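Local coordinates for protein exonuclease mut-7 homolog (Aedes aegypti, PDB 7JW2) that probably trims the 3' ends of AGO1-bound microRNAs as a magnesium-dependent 3'-5' exoribonuclease, of which this chain is the exonuclease domain, at residues L71-W76 against L107-V112; E49-Q54 against D65-Q70; A23-L28 against A77-N82; F36-K41 against S97-M102; C29-I34 against L55-D60. All blocks are in the same frame, centred on the assembly; numbering follows the deposited sequence.

Contact 1 (L71-W76 against L107-V112); sequences LEPLDW and LPSFNV
Trp76 and Leu107 make the tight part of this contact. Leu107 CD1 sits over one face of the indole. It lies 3.9 Å from the centroid of the six-membered ring of Trp76 and only 17° off the ring normal, a CH-pi contact. Leu71 CD1 lies over the opposite face, so the indole is held between two leucine methyl groups. Phe110 meets the same six-membered ring obliquely. The two planes are turned 48° against each other, and Phe110 CG comes within 3.8 Å of Trp76 CE3. The phenyl ring reaches this place because its CG is anti to the backbone N (chi1 -176°). Lower on the side chain, Trp76 CB rests against the backbone between Ser109 and Phe110, 3.7 Å from Phe110 N. The segments meet by packing alone.

The outer side is thinner. Pro73 is exposed, and its CB touches Ser109 OG at 3.3 Å. The start of the helix is held from within its own segment. Glu72, the N-cap residue, gives its N-H to Asp75 OD2 at 2.9 Å in a nearly straight bond. The carboxylate oxygen receives it on its anti side. Lys18 forms salt bridges with both Glu72 and Asp75.

Trp76 and Leu107 also both pack on Ile53 of strand 50-56. Phe110 meets Phe84 edge-to-face. The segment 107-112 leaves helix 96-106 through a type I beta turn from Leu107 to Phe110. This is helix-to-loop packing beside the central sheet of a DEDD-type exonuclease domain of the RNase H-like fold.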
# COMPACT_ATOMS: atom_id res chain seq x y z
N LEU A 71 10.95 -5.73 5.52
CA LEU A 71 10.61 -5.10 4.25
C LEU A 71 11.68 -5.37 3.20
O LEU A 71 12.87 -5.49 3.50
CB LEU A 71 10.42 -3.60 4.47
CG LEU A 71 9.26 -3.29 5.42
CD1 LEU A 71 9.39 -1.88 5.99
CD2 LEU A 71 7.93 -3.46 4.72
N GLU A 72 11.25 -5.47 1.95
CA GLU A 72 12.07 -5.85 0.81
C GLU A 72 12.31 -4.66 -0.12
O GLU A 72 11.70 -3.60 0.06
CB GLU A 72 11.40 -7.00 0.06
CG GLU A 72 11.59 -8.32 0.78
CD GLU A 72 10.46 -9.27 0.53
OE1 GLU A 72 10.51 -9.99 -0.48
OE2 GLU A 72 9.51 -9.28 1.35
N PRO A 73 13.21 -4.78 -1.11
CA PRO A 73 13.50 -3.62 -1.98
C PRO A 73 12.27 -2.98 -2.60
O PRO A 73 12.22 -1.75 -2.66
CB PRO A 73 14.44 -4.21 -3.04
CG PRO A 73 15.18 -5.26 -2.30
CD PRO A 73 14.13 -5.90 -1.41
N LEU A 74 11.27 -3.76 -3.03
CA LEU A 74 10.06 -3.17 -3.60
C LEU A 74 9.35 -2.28 -2.59
O LEU A 74 8.82 -1.22 -2.95
CB LEU A 74 9.12 -4.28 -4.10
CG LEU A 74 7.73 -3.95 -4.66
CD1 LEU A 74 6.67 -3.69 -3.58
CD2 LEU A 74 7.80 -2.81 -5.62
N ASP A 75 9.30 -2.71 -1.32
CA ASP A 75 8.60 -1.92 -0.31
C ASP A 75 9.29 -0.59 -0.07
O ASP A 75 8.64 0.48 -0.04
CB ASP A 75 8.51 -2.72 1.00
CG ASP A 75 7.86 -4.09 0.81
OD1 ASP A 75 6.78 -4.18 0.18
OD2 ASP A 75 8.43 -5.09 1.30
N TRP A 76 10.62 -0.60 0.07
CA TRP A 76 11.36 0.64 0.26
C TRP A 76 11.30 1.51 -0.98
O TRP A 76 11.18 2.73 -0.88
CB TRP A 76 12.81 0.34 0.65
CG TRP A 76 12.92 -0.26 2.01
CD1 TRP A 76 13.39 -1.50 2.33
CD2 TRP A 76 12.55 0.36 3.25
NE1 TRP A 76 13.33 -1.69 3.70
CE2 TRP A 76 12.81 -0.56 4.28
CE3 TRP A 76 12.02 1.62 3.58
CZ2 TRP A 76 12.57 -0.27 5.62
CZ3 TRP A 76 11.78 1.90 4.91
CH2 TRP A 76 12.05 0.96 5.91
N LEU A 107 20.16 0.98 4.38
CA LEU A 107 18.90 0.59 3.75
C LEU A 107 18.97 1.03 2.30
O LEU A 107 18.29 1.97 1.89
CB LEU A 107 17.71 1.24 4.45
CG LEU A 107 17.05 0.73 5.72
CD1 LEU A 107 15.79 1.58 5.93
CD2 LEU A 107 16.69 -0.73 5.65
N PRO A 108 19.81 0.38 1.49
CA PRO A 108 20.14 0.96 0.18
C PRO A 108 18.96 1.10 -0.77
O PRO A 108 18.99 2.00 -1.62
CB PRO A 108 21.20 -0.01 -0.37
CG PRO A 108 21.81 -0.62 0.87
CD PRO A 108 20.65 -0.79 1.81
N SER A 109 17.93 0.26 -0.65
CA SER A 109 16.76 0.37 -1.52
C SER A 109 15.89 1.58 -1.18
O SER A 109 15.09 2.00 -2.02
CB SER A 109 15.91 -0.89 -1.44
OG SER A 109 16.65 -2.01 -1.86
N PHE A 110 16.02 2.14 0.03
CA PHE A 110 15.29 3.34 0.44
C PHE A 110 16.11 4.53 -0.04
O PHE A 110 16.80 5.20 0.73
CB PHE A 110 15.06 3.35 1.95
CG PHE A 110 14.22 4.50 2.43
CD1 PHE A 110 13.07 4.87 1.76
CD2 PHE A 110 14.61 5.24 3.55
CE1 PHE A 110 12.30 5.95 2.20
CE2 PHE A 110 13.83 6.31 3.99
CZ PHE A 110 12.68 6.66 3.31
N ASN A 111 16.03 4.77 -1.34
CA ASN A 111 16.96 5.64 -2.05
C ASN A 111 16.36 7.04 -2.15
O ASN A 111 15.76 7.41 -3.15
CB ASN A 111 17.26 5.03 -3.42
CG ASN A 111 18.18 5.89 -4.26
OD1 ASN A 111 19.23 6.31 -3.80
ND2 ASN A 111 17.79 6.12 -5.50
N VAL A 112 16.54 7.82 -1.08
CA VAL A 112 15.98 9.18 -1.03
C VAL A 112 16.93 10.15 -1.71
O VAL A 112 18.14 10.16 -1.43
CB VAL A 112 15.73 9.61 0.43
CG1 VAL A 112 15.22 11.04 0.46
CG2 VAL A 112 14.73 8.67 1.11

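Contact 2 (E49-Q54 against D65-Q70); sequences EVSLIQ and DVMVSQ
Val66 lies against Ser51 where strand 61-65 of the RNase H-like sheet gives way to the short, weakly bonded helix 66-69. Val66 N donates to Ser51 O at 3.0 Å, with an N-H...O angle of 148°. The donor stands 31° out of the carbonyl plane. One residue along, Leu52 and Asp65 form an antiparallel, non-hydrogen-bonded pair. Leu52 CD2 reaches to 3.8 Å from Asp65 CA. The apolar contact is looser: Val66 CG2 meets Val50 CG1 at 3.9 Å and also touches Ile53 CD1. Val66 CG2 points there because it is anti to the carbonyl carbon, while CG1 is anti to the backbone N (chi1 176°).

A second shell positions the strand and the helix start. Ser51 and Leu52 both face Glu39 of strand 33-40, a classic beta bulge. Ser51 OG is hydrogen-bonded to Trp172 O and to Arg175. Arg175, which lies outside both segments, also pairs with the carboxylate of Asp65, and so ties the strand to the start of the helix.

Asp65 is the N-cap of helix 66-69. Its OD1 accepts from Val68 N at 3.1 Å, and the donor lies well above the carboxylate plane. Its backbone oxygen takes two bonds from one residue. Ser69 N and Ser69 OG reach Asp65 O from opposite faces of its plane, the hydroxyl at 2.8 Å.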
# COMPACT_ATOMS: atom_id res chain seq x y z
N GLU A 49 22.81 0.52 11.72
CA GLU A 49 21.59 -0.21 11.38
C GLU A 49 20.40 0.57 11.91
O GLU A 49 20.42 1.05 13.04
CB GLU A 49 21.60 -1.62 11.99
CG GLU A 49 22.47 -2.61 11.25
CD GLU A 49 22.25 -4.02 11.74
OE1 GLU A 49 22.05 -4.93 10.90
OE2 GLU A 49 22.26 -4.23 12.97
N VAL A 50 19.36 0.71 11.07
CA VAL A 50 18.16 1.44 11.44
C VAL A 50 17.29 0.60 12.37
O VAL A 50 17.06 -0.59 12.12
CB VAL A 50 17.35 1.84 10.19
CG1 VAL A 50 16.16 2.73 10.59
CG2 VAL A 50 18.23 2.56 9.20
N SER A 51 16.76 1.24 13.42
CA SER A 51 15.74 0.62 14.26
C SER A 51 14.33 1.06 13.86
O SER A 51 13.47 0.21 13.61
CB SER A 51 16.01 0.94 15.74
OG SER A 51 14.92 0.52 16.55
N LEU A 52 14.09 2.37 13.80
CA LEU A 52 12.79 2.94 13.50
C LEU A 52 12.95 4.05 12.47
O LEU A 52 13.96 4.74 12.45
CB LEU A 52 12.12 3.57 14.74
CG LEU A 52 11.75 2.66 15.92
CD1 LEU A 52 11.17 3.52 17.03
CD2 LEU A 52 10.76 1.59 15.49
N ILE A 53 11.93 4.19 11.61
CA ILE A 53 11.71 5.40 10.82
C ILE A 53 10.32 5.92 11.16
O ILE A 53 9.35 5.17 11.11
CB ILE A 53 11.87 5.14 9.32
CG1 ILE A 53 13.32 4.76 9.00
CG2 ILE A 53 11.48 6.40 8.53
CD1 ILE A 53 13.49 4.20 7.61
N GLN A 54 10.23 7.20 11.53
CA GLN A 54 8.98 7.79 11.98
C GLN A 54 8.48 8.81 10.97
O GLN A 54 9.24 9.70 10.56
CB GLN A 54 9.11 8.45 13.36
CG GLN A 54 9.69 7.57 14.49
CD GLN A 54 11.18 7.78 14.67
OE1 GLN A 54 11.99 6.98 14.19
NE2 GLN A 54 11.56 8.84 15.39
N ASP A 65 8.94 -0.21 12.14
CA ASP A 65 9.88 -1.05 12.89
C ASP A 65 10.71 -1.81 11.87
O ASP A 65 10.27 -2.82 11.31
CB ASP A 65 9.16 -1.99 13.84
CG ASP A 65 10.13 -2.73 14.74
OD1 ASP A 65 11.29 -2.90 14.34
OD2 ASP A 65 9.72 -3.12 15.85
N VAL A 66 11.91 -1.30 11.59
CA VAL A 66 12.72 -1.88 10.53
C VAL A 66 13.26 -3.23 10.96
O VAL A 66 13.49 -4.12 10.13
CB VAL A 66 13.85 -0.90 10.15
CG1 VAL A 66 14.79 -1.52 9.12
CG2 VAL A 66 13.24 0.41 9.60
N MET A 67 13.46 -3.42 12.27
CA MET A 67 13.99 -4.69 12.77
C MET A 67 13.00 -5.83 12.59
O MET A 67 13.40 -6.96 12.29
CB MET A 67 14.37 -4.54 14.24
CG MET A 67 15.62 -3.72 14.46
SD MET A 67 16.04 -3.56 16.21
CE MET A 67 16.39 -5.25 16.63
N VAL A 68 11.71 -5.57 12.79
CA VAL A 68 10.69 -6.61 12.82
C VAL A 68 9.98 -6.78 11.48
O VAL A 68 9.50 -7.87 11.14
CB VAL A 68 9.68 -6.32 13.95
CG1 VAL A 68 8.53 -7.33 13.95
CG2 VAL A 68 10.39 -6.33 15.31
N SER A 69 9.91 -5.70 10.68
CA SER A 69 8.98 -5.69 9.55
C SER A 69 9.44 -6.55 8.38
O SER A 69 8.59 -7.01 7.61
CB SER A 69 8.79 -4.25 9.07
OG SER A 69 7.96 -3.53 9.95
N GLN A 70 10.74 -6.73 8.19
CA GLN A 70 11.26 -7.57 7.08
C GLN A 70 10.82 -7.04 5.71
O GLN A 70 10.41 -7.79 4.83
CB GLN A 70 10.84 -9.03 7.26
CG GLN A 70 11.24 -9.65 8.59
CD GLN A 70 10.87 -11.12 8.68
OE1 GLN A 70 11.53 -11.98 8.09
NE2 GLN A 70 9.80 -11.42 9.42

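Contact 3 (A23-L28 against A77-N82)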
# COMPACT_ATOMS: atom_id res chain seq x y z
N ALA A 23 -1.02 0.07 4.53
CA ALA A 23 -2.04 0.96 5.07
C ALA A 23 -1.45 2.34 5.34
O ALA A 23 -2.08 3.37 5.05
CB ALA A 23 -2.64 0.37 6.34
N MET A 24 -0.23 2.38 5.87
CA MET A 24 0.48 3.65 6.04
C MET A 24 0.68 4.35 4.70
O MET A 24 0.42 5.55 4.56
CB MET A 24 1.83 3.40 6.72
CG MET A 24 2.74 4.62 6.71
SD MET A 24 4.43 4.17 7.19
CE MET A 24 5.00 3.44 5.64
N LEU A 25 1.17 3.61 3.69
CA LEU A 25 1.42 4.21 2.38
C LEU A 25 0.14 4.78 1.79
O LEU A 25 0.15 5.84 1.16
CB LEU A 25 2.02 3.17 1.43
CG LEU A 25 2.69 3.75 0.18
CD1 LEU A 25 3.84 4.67 0.61
CD2 LEU A 25 3.22 2.65 -0.72
N SER A 26 -0.99 4.10 2.01
CA SER A 26 -2.27 4.59 1.51
C SER A 26 -2.58 5.98 2.04
O SER A 26 -3.06 6.85 1.29
CB SER A 26 -3.38 3.61 1.90
OG SER A 26 -4.65 4.13 1.57
N ASP A 27 -2.32 6.22 3.33
CA ASP A 27 -2.53 7.54 3.91
C ASP A 27 -1.49 8.53 3.39
O ASP A 27 -1.84 9.61 2.90
CB ASP A 27 -2.47 7.42 5.44
CG ASP A 27 -2.57 8.77 6.15
OD1 ASP A 27 -3.00 9.76 5.53
OD2 ASP A 27 -2.22 8.83 7.35
N LEU A 28 -0.21 8.16 3.46
CA LEU A 28 0.84 9.14 3.20
C LEU A 28 0.90 9.58 1.75
O LEU A 28 1.29 10.73 1.48
CB LEU A 28 2.20 8.57 3.61
CG LEU A 28 2.34 8.28 5.09
CD1 LEU A 28 3.76 7.81 5.39
CD2 LEU A 28 2.01 9.51 5.94
N ALA A 77 11.35 0.91 -2.17
CA ALA A 77 11.24 1.71 -3.38
C ALA A 77 9.87 2.37 -3.46
O ALA A 77 9.75 3.50 -3.96
CB ALA A 77 11.50 0.82 -4.60
N ALA A 78 8.83 1.70 -2.97
CA ALA A 78 7.49 2.28 -3.01
C ALA A 78 7.38 3.46 -2.05
O ALA A 78 6.73 4.46 -2.37
CB ALA A 78 6.44 1.23 -2.68
N LEU A 79 8.02 3.37 -0.89
CA LEU A 79 8.02 4.50 0.04
C LEU A 79 8.81 5.67 -0.52
O LEU A 79 8.38 6.83 -0.42
CB LEU A 79 8.59 4.05 1.39
CG LEU A 79 8.63 5.13 2.48
CD1 LEU A 79 7.23 5.63 2.78
CD2 LEU A 79 9.29 4.58 3.73
N ALA A 80 9.97 5.40 -1.11
CA ALA A 80 10.74 6.48 -1.70
C ALA A 80 9.97 7.15 -2.83
O ALA A 80 9.90 8.38 -2.91
CB ALA A 80 12.10 5.97 -2.18
N LYS A 81 9.33 6.36 -3.69
CA LYS A 81 8.68 6.95 -4.86
C LYS A 81 7.43 7.74 -4.48
O LYS A 81 7.16 8.80 -5.06
CB LYS A 81 8.33 5.86 -5.85
CG LYS A 81 7.38 6.32 -6.94
CD LYS A 81 7.22 5.24 -7.95
CE LYS A 81 6.49 5.74 -9.17
NZ LYS A 81 6.03 4.53 -9.90
N ASN A 82 6.64 7.23 -3.54
CA ASN A 82 5.32 7.79 -3.30
C ASN A 82 5.28 8.79 -2.16
O ASN A 82 4.23 9.42 -1.94
CB ASN A 82 4.31 6.66 -3.07
CG ASN A 82 4.03 5.89 -4.34
OD1 ASN A 82 3.37 6.40 -5.24
ND2 ASN A 82 4.55 4.67 -4.43
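Leu25 carries most of the apolar packing between the two helices. Its two methyl groups have separate partners. CD2 meets Ala78 CB at 4.0 Å. CD1 meets Leu79 CD1 at 4.1 Å and also lies near Asn82 CB. Leu25 CG is anti to the backbone N (chi1 -163°), which carries the fork across to the other helix. Leu79 uses a similar conformation, and the two leucine side chains meet at a slant. Met24 also takes part. Its CB does not point straight at the other helix, but the chain bends at chi3 (78°) and brings CE to 4.2 Å from Leu79 CD1. These are ordinary van der Waals distances, with nothing tight.

The axes of the segments 23-28 and 77-82 run almost parallel, 8° apart, at a closest approach of 10.7 Å. The spacing is rather wide, and it is the leucine and methionine side chains that span it. Both helices belong to the RNase H-like exonuclease fold and pack on its sheet: Met24, Leu28 and Leu79 all touch Leu55 of strand 50-56, while Met24 and Leu79 also reach Ile64 of strand 61-65.

The polar bonds are local or lead elsewhere. Asn82 ND2 donates to Ala78 O at 3.0 Å, and Asn82 N donates to the same oxygen. The side-chain bond folds the amide back onto its own helix. Asn82 OD1 accepts from Lys18 of the second subunit, and Leu25 packs on Tyr22 of that subunit. Asp27 OD2 is hydrogen-bonded to Tyr62 OH.

Contact 4 (F36-K41 against S97-M102); sequences FASEWK and STDISM. Unlike the reference sequence in segment 36-41: Ala37 (reference Asp).
Asp99 OD2 takes two bonds, one from Ser38 OG at 2.7 Å and one from water 1 at 2.8 Å. The hydroxyl comes from well above the carboxylate plane. Water 1 also accepts from Ser38 N and so connects the strand backbone to the same oxygen. Trp40 NE1 donates to Asp99 OD1 at 3.2 Å, again from above the plane, with a bent angle of 135°. The one indole N-H of Trp40 NE1 is shared between Asp99 OD1 and Ser38 OG (3.0 Å), and is straight to neither. Ser38 OG can join in because it lies between the backbone N and the carbonyl carbon (chi1 64°).

Met102 SD lies over the indole face, 3.6 Å from the centroid of the six-membered ring of Trp40, a Met-aromatic contact. Met102 CG comes within 3.3 Å of Trp40 CH2. Phe36 CZ touches Ile100 CD1 more loosely.

Ala37, where the reference has aspartate, and Glu39 stand at the acidic positions of what is probably the Asp-X-Glu motif of DEDD exonucleases. Both CB atoms point away from helix 96-106, so this contact probably packs the back of the strand.

The axes of the segments, strand 36-40 and helix 97-102, cross at 62°. Strand 33-40 lies between strands 50-56 and 90-93, with Trp40 touching Val50 and Phe36 meeting Phe84 of helix 73-84 edge-to-face.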
# COMPACT_ATOMS: atom_id res chain seq x y z
N PHE A 36 9.60 13.71 9.13
CA PHE A 36 10.26 12.42 9.34
C PHE A 36 11.45 12.55 10.28
O PHE A 36 12.08 13.61 10.40
CB PHE A 36 10.68 11.75 8.01
CG PHE A 36 11.84 12.39 7.30
CD1 PHE A 36 13.15 12.01 7.55
CD2 PHE A 36 11.60 13.31 6.31
CE1 PHE A 36 14.20 12.60 6.86
CE2 PHE A 36 12.64 13.90 5.59
CZ PHE A 36 13.94 13.54 5.87
N ALA A 37 11.73 11.43 10.93
CA ALA A 37 12.86 11.23 11.83
C ALA A 37 13.16 9.74 11.87
O ALA A 37 12.43 8.93 11.29
CB ALA A 37 12.55 11.78 13.23
N SER A 38 14.25 9.38 12.55
CA SER A 38 14.64 7.98 12.61
C SER A 38 15.42 7.72 13.89
O SER A 38 15.99 8.64 14.49
CB SER A 38 15.45 7.56 11.38
OG SER A 38 16.68 8.24 11.29
N GLU A 39 15.43 6.45 14.29
CA GLU A 39 16.22 5.99 15.42
C GLU A 39 17.11 4.84 14.98
O GLU A 39 16.68 3.96 14.22
CB GLU A 39 15.33 5.54 16.61
CG GLU A 39 14.24 6.52 17.05
CD GLU A 39 14.77 7.90 17.37
OE1 GLU A 39 14.01 8.88 17.16
OE2 GLU A 39 15.94 8.03 17.82
N TRP A 40 18.33 4.82 15.52
CA TRP A 40 19.35 3.89 15.08
C TRP A 40 19.81 3.01 16.24
O TRP A 40 19.79 3.44 17.40
CB TRP A 40 20.54 4.67 14.50
CG TRP A 40 20.16 5.39 13.25
CD1 TRP A 40 19.40 6.53 13.15
CD2 TRP A 40 20.48 5.01 11.91
NE1 TRP A 40 19.25 6.88 11.83
CE2 TRP A 40 19.89 5.96 11.05
CE3 TRP A 40 21.21 3.95 11.36
CZ2 TRP A 40 20.02 5.89 9.67
CZ3 TRP A 40 21.33 3.88 9.99
CH2 TRP A 40 20.74 4.85 9.16
N LYS A 41 20.20 1.79 15.91
CA LYS A 41 20.78 0.92 16.92
C LYS A 41 22.06 1.55 17.46
O LYS A 41 22.84 2.12 16.70
CB LYS A 41 21.11 -0.44 16.31
CG LYS A 41 19.95 -1.22 15.75
CD LYS A 41 20.46 -2.60 15.34
CE LYS A 41 19.38 -3.45 14.70
NZ LYS A 41 19.88 -4.85 14.54
N SER A 97 20.53 15.48 6.08
CA SER A 97 21.66 14.86 5.38
C SER A 97 22.26 13.72 6.17
O SER A 97 22.74 12.74 5.58
CB SER A 97 22.74 15.90 5.08
OG SER A 97 22.33 16.76 4.03
N THR A 98 22.25 13.81 7.50
CA THR A 98 22.83 12.76 8.32
C THR A 98 22.09 11.44 8.12
O THR A 98 22.70 10.43 7.73
CB THR A 98 22.80 13.18 9.79
OG1 THR A 98 23.30 14.51 9.92
CG2 THR A 98 23.65 12.24 10.62
N ASP A 99 20.78 11.42 8.36
CA ASP A 99 20.02 10.18 8.20
C ASP A 99 20.04 9.70 6.76
O ASP A 99 20.19 8.50 6.51
CB ASP A 99 18.56 10.37 8.64
CG ASP A 99 18.39 10.39 10.15
OD1 ASP A 99 19.32 9.98 10.88
OD2 ASP A 99 17.29 10.81 10.60
N ILE A 100 19.87 10.62 5.80
CA ILE A 100 19.70 10.21 4.41
C ILE A 100 20.98 9.59 3.86
O ILE A 100 20.93 8.57 3.17
CB ILE A 100 19.23 11.40 3.55
CG1 ILE A 100 17.80 11.79 3.94
CG2 ILE A 100 19.29 11.04 2.08
CD1 ILE A 100 17.31 13.08 3.30
N SER A 101 22.14 10.19 4.15
CA SER A 101 23.39 9.58 3.71
C SER A 101 23.58 8.22 4.36
O SER A 101 24.03 7.27 3.70
CB SER A 101 24.56 10.50 4.05
OG SER A 101 24.32 11.80 3.53
N MET A 102 23.23 8.09 5.63
CA MET A 102 23.39 6.82 6.32
C MET A 102 22.41 5.76 5.80
O MET A 102 22.75 4.58 5.77
CB MET A 102 23.21 7.02 7.82
CG MET A 102 23.82 5.91 8.66
SD MET A 102 23.88 6.36 10.42
CE MET A 102 25.12 7.64 10.38
O HOH W 1 16.18 11.61 13.06

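Contact 5 (C29-I34 against L55-D60); sequences CRQSMI and LATWDD
Ile34 and Thr57 approach to 5.1 Å between their CA atoms where strands 33-40 and 50-56 of a beta hairpin meet, and Ile34 CA makes a CA-H...O contact with Ala56 O at 3.3 Å.

Ile34 and Thr57 point their side chains the same way, side by side. Ile34 CD1 and Thr57 CG2 are 3.4 Å apart, tighter than usual for two carbons. The same Thr57 methyl meets the Gln31 amide carbon, CD, at 3.7 Å, and the two side chains cross at about a right angle. Thr57 OG1 sits between its backbone N and carbonyl carbon (chi1 78°). From there it makes an ST turn with Asp59 N and an ST motif with Asp60 N, both at 3.0 Å. Met33 reaches toward the indole of Trp58 with its CE, and both residues also pack on Leu193 of helix 179-205.

Water bridges the polar groups. Water 2 accepts from Trp58 N and lies 2.8 Å from Met33 O. Water 4 joins Gln31 NE2 to Asp59 OD2. Gln31 NE2 also donates to Asp27 OD1. With no direct hydrogen bond between 29-34 and 55-60, the packing of Thr57 against Ile34 and Gln31 sets the fit, and this end of the hairpin is partly water-mediated.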
# COMPACT_ATOMS: atom_id res chain seq x y z
N CYS A 29 0.55 8.70 0.81
CA CYS A 29 0.66 9.09 -0.59
C CYS A 29 -0.30 10.20 -0.98
O CYS A 29 -0.13 10.78 -2.06
CB CYS A 29 0.48 7.88 -1.51
SG CYS A 29 -1.22 7.33 -1.70
N ARG A 30 -1.29 10.53 -0.15
CA ARG A 30 -2.17 11.66 -0.45
C ARG A 30 -1.91 12.89 0.41
O ARG A 30 -2.61 13.89 0.26
CB ARG A 30 -3.63 11.26 -0.29
CG ARG A 30 -4.01 10.12 -1.19
CD ARG A 30 -3.82 10.42 -2.69
NE ARG A 30 -4.47 11.65 -3.15
CZ ARG A 30 -5.73 11.71 -3.57
NH1 ARG A 30 -6.48 10.62 -3.59
NH2 ARG A 30 -6.24 12.87 -3.99
N GLN A 31 -0.93 12.85 1.29
CA GLN A 31 -0.65 14.00 2.12
C GLN A 31 0.18 15.03 1.36
O GLN A 31 0.92 14.70 0.43
CB GLN A 31 0.12 13.58 3.37
CG GLN A 31 -0.63 12.61 4.27
CD GLN A 31 -1.63 13.30 5.17
OE1 GLN A 31 -1.56 14.52 5.38
NE2 GLN A 31 -2.56 12.53 5.73
N SER A 32 0.06 16.28 1.80
CA SER A 32 0.86 17.37 1.24
C SER A 32 2.00 17.80 2.15
O SER A 32 2.89 18.52 1.68
CB SER A 32 -0.02 18.59 0.95
OG SER A 32 -0.89 18.28 -0.11
N MET A 33 2.01 17.35 3.40
CA MET A 33 3.09 17.69 4.33
C MET A 33 3.28 16.54 5.30
O MET A 33 2.31 16.09 5.92
CB MET A 33 2.79 18.99 5.09
CG MET A 33 3.91 19.39 6.03
SD MET A 33 3.81 21.04 6.73
CE MET A 33 2.19 20.97 7.42
N ILE A 34 4.54 16.08 5.43
CA ILE A 34 4.93 14.97 6.29
C ILE A 34 6.21 15.38 7.00
O ILE A 34 7.06 16.06 6.43
CB ILE A 34 5.18 13.66 5.50
CG1 ILE A 34 3.98 13.33 4.63
CG2 ILE A 34 5.50 12.47 6.43
CD1 ILE A 34 2.86 12.82 5.39
N LEU A 55 7.22 8.67 10.56
CA LEU A 55 6.59 9.56 9.59
C LEU A 55 5.32 10.12 10.21
O LEU A 55 4.41 9.36 10.55
CB LEU A 55 6.27 8.82 8.29
CG LEU A 55 7.44 8.03 7.71
CD1 LEU A 55 7.04 7.18 6.51
CD2 LEU A 55 8.60 8.94 7.36
N ALA A 56 5.24 11.45 10.31
CA ALA A 56 4.14 12.12 10.99
C ALA A 56 3.34 13.00 10.03
O ALA A 56 3.92 13.74 9.23
CB ALA A 56 4.66 12.99 12.14
N THR A 57 2.02 12.94 10.16
CA THR A 57 1.11 13.93 9.58
C THR A 57 0.45 14.68 10.73
O THR A 57 0.65 14.36 11.90
CB THR A 57 0.04 13.25 8.72
OG1 THR A 57 -0.96 12.68 9.58
CG2 THR A 57 0.63 12.15 7.87
N TRP A 58 -0.37 15.68 10.40
CA TRP A 58 -1.06 16.39 11.47
C TRP A 58 -2.02 15.49 12.24
O TRP A 58 -2.41 15.84 13.36
CB TRP A 58 -1.83 17.58 10.90
CG TRP A 58 -0.97 18.76 10.63
CD1 TRP A 58 -0.71 19.32 9.42
CD2 TRP A 58 -0.25 19.54 11.59
NE1 TRP A 58 0.11 20.40 9.57
CE2 TRP A 58 0.42 20.56 10.89
CE3 TRP A 58 -0.12 19.48 12.98
CZ2 TRP A 58 1.22 21.50 11.52
CZ3 TRP A 58 0.67 20.43 13.61
CH2 TRP A 58 1.33 21.42 12.88
N ASP A 59 -2.39 14.34 11.67
CA ASP A 59 -3.42 13.49 12.25
C ASP A 59 -2.93 12.14 12.75
O ASP A 59 -3.64 11.51 13.53
CB ASP A 59 -4.54 13.23 11.22
CG ASP A 59 -5.24 14.50 10.81
OD1 ASP A 59 -5.62 15.27 11.71
OD2 ASP A 59 -5.40 14.73 9.59
N ASP A 60 -1.76 11.68 12.31
CA ASP A 60 -1.28 10.34 12.63
C ASP A 60 0.24 10.34 12.65
O ASP A 60 0.88 11.08 11.91
CB ASP A 60 -1.76 9.29 11.60
CG ASP A 60 -3.27 9.10 11.59
OD1 ASP A 60 -3.97 9.81 10.83
OD2 ASP A 60 -3.75 8.23 12.34
O HOH W 2 -0.09 16.37 7.43
O HOH W 3 -3.08 15.12 7.72
O HOH W 4 -5.13 12.23 7.63

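All five contacts lie in the one exonuclease domain. Contacts 2, 4 and 5 share the mixed sheet: contacts 4 and 5 both use strand 33-40, and contacts 2 and 5 both use strand 50-56. Contacts 1 and 3 share helix 73-84, with centres about 11 Å apart, and Phe110 touches Leu79 between them. Contacts 1 and 2, centres about 12 Å apart, meet through Trp76 and Val66. Contacts 4 and 5 lie on opposite sides of the chain's centre, their own centres about 19 Å apart. Along the chain, contacts 2 and 5 are nested within contact 3. Segments distant in sequence thus meet to pack helices on the sheet of one compact domain, and contacts 1, 3 and 5 also touch the second subunit.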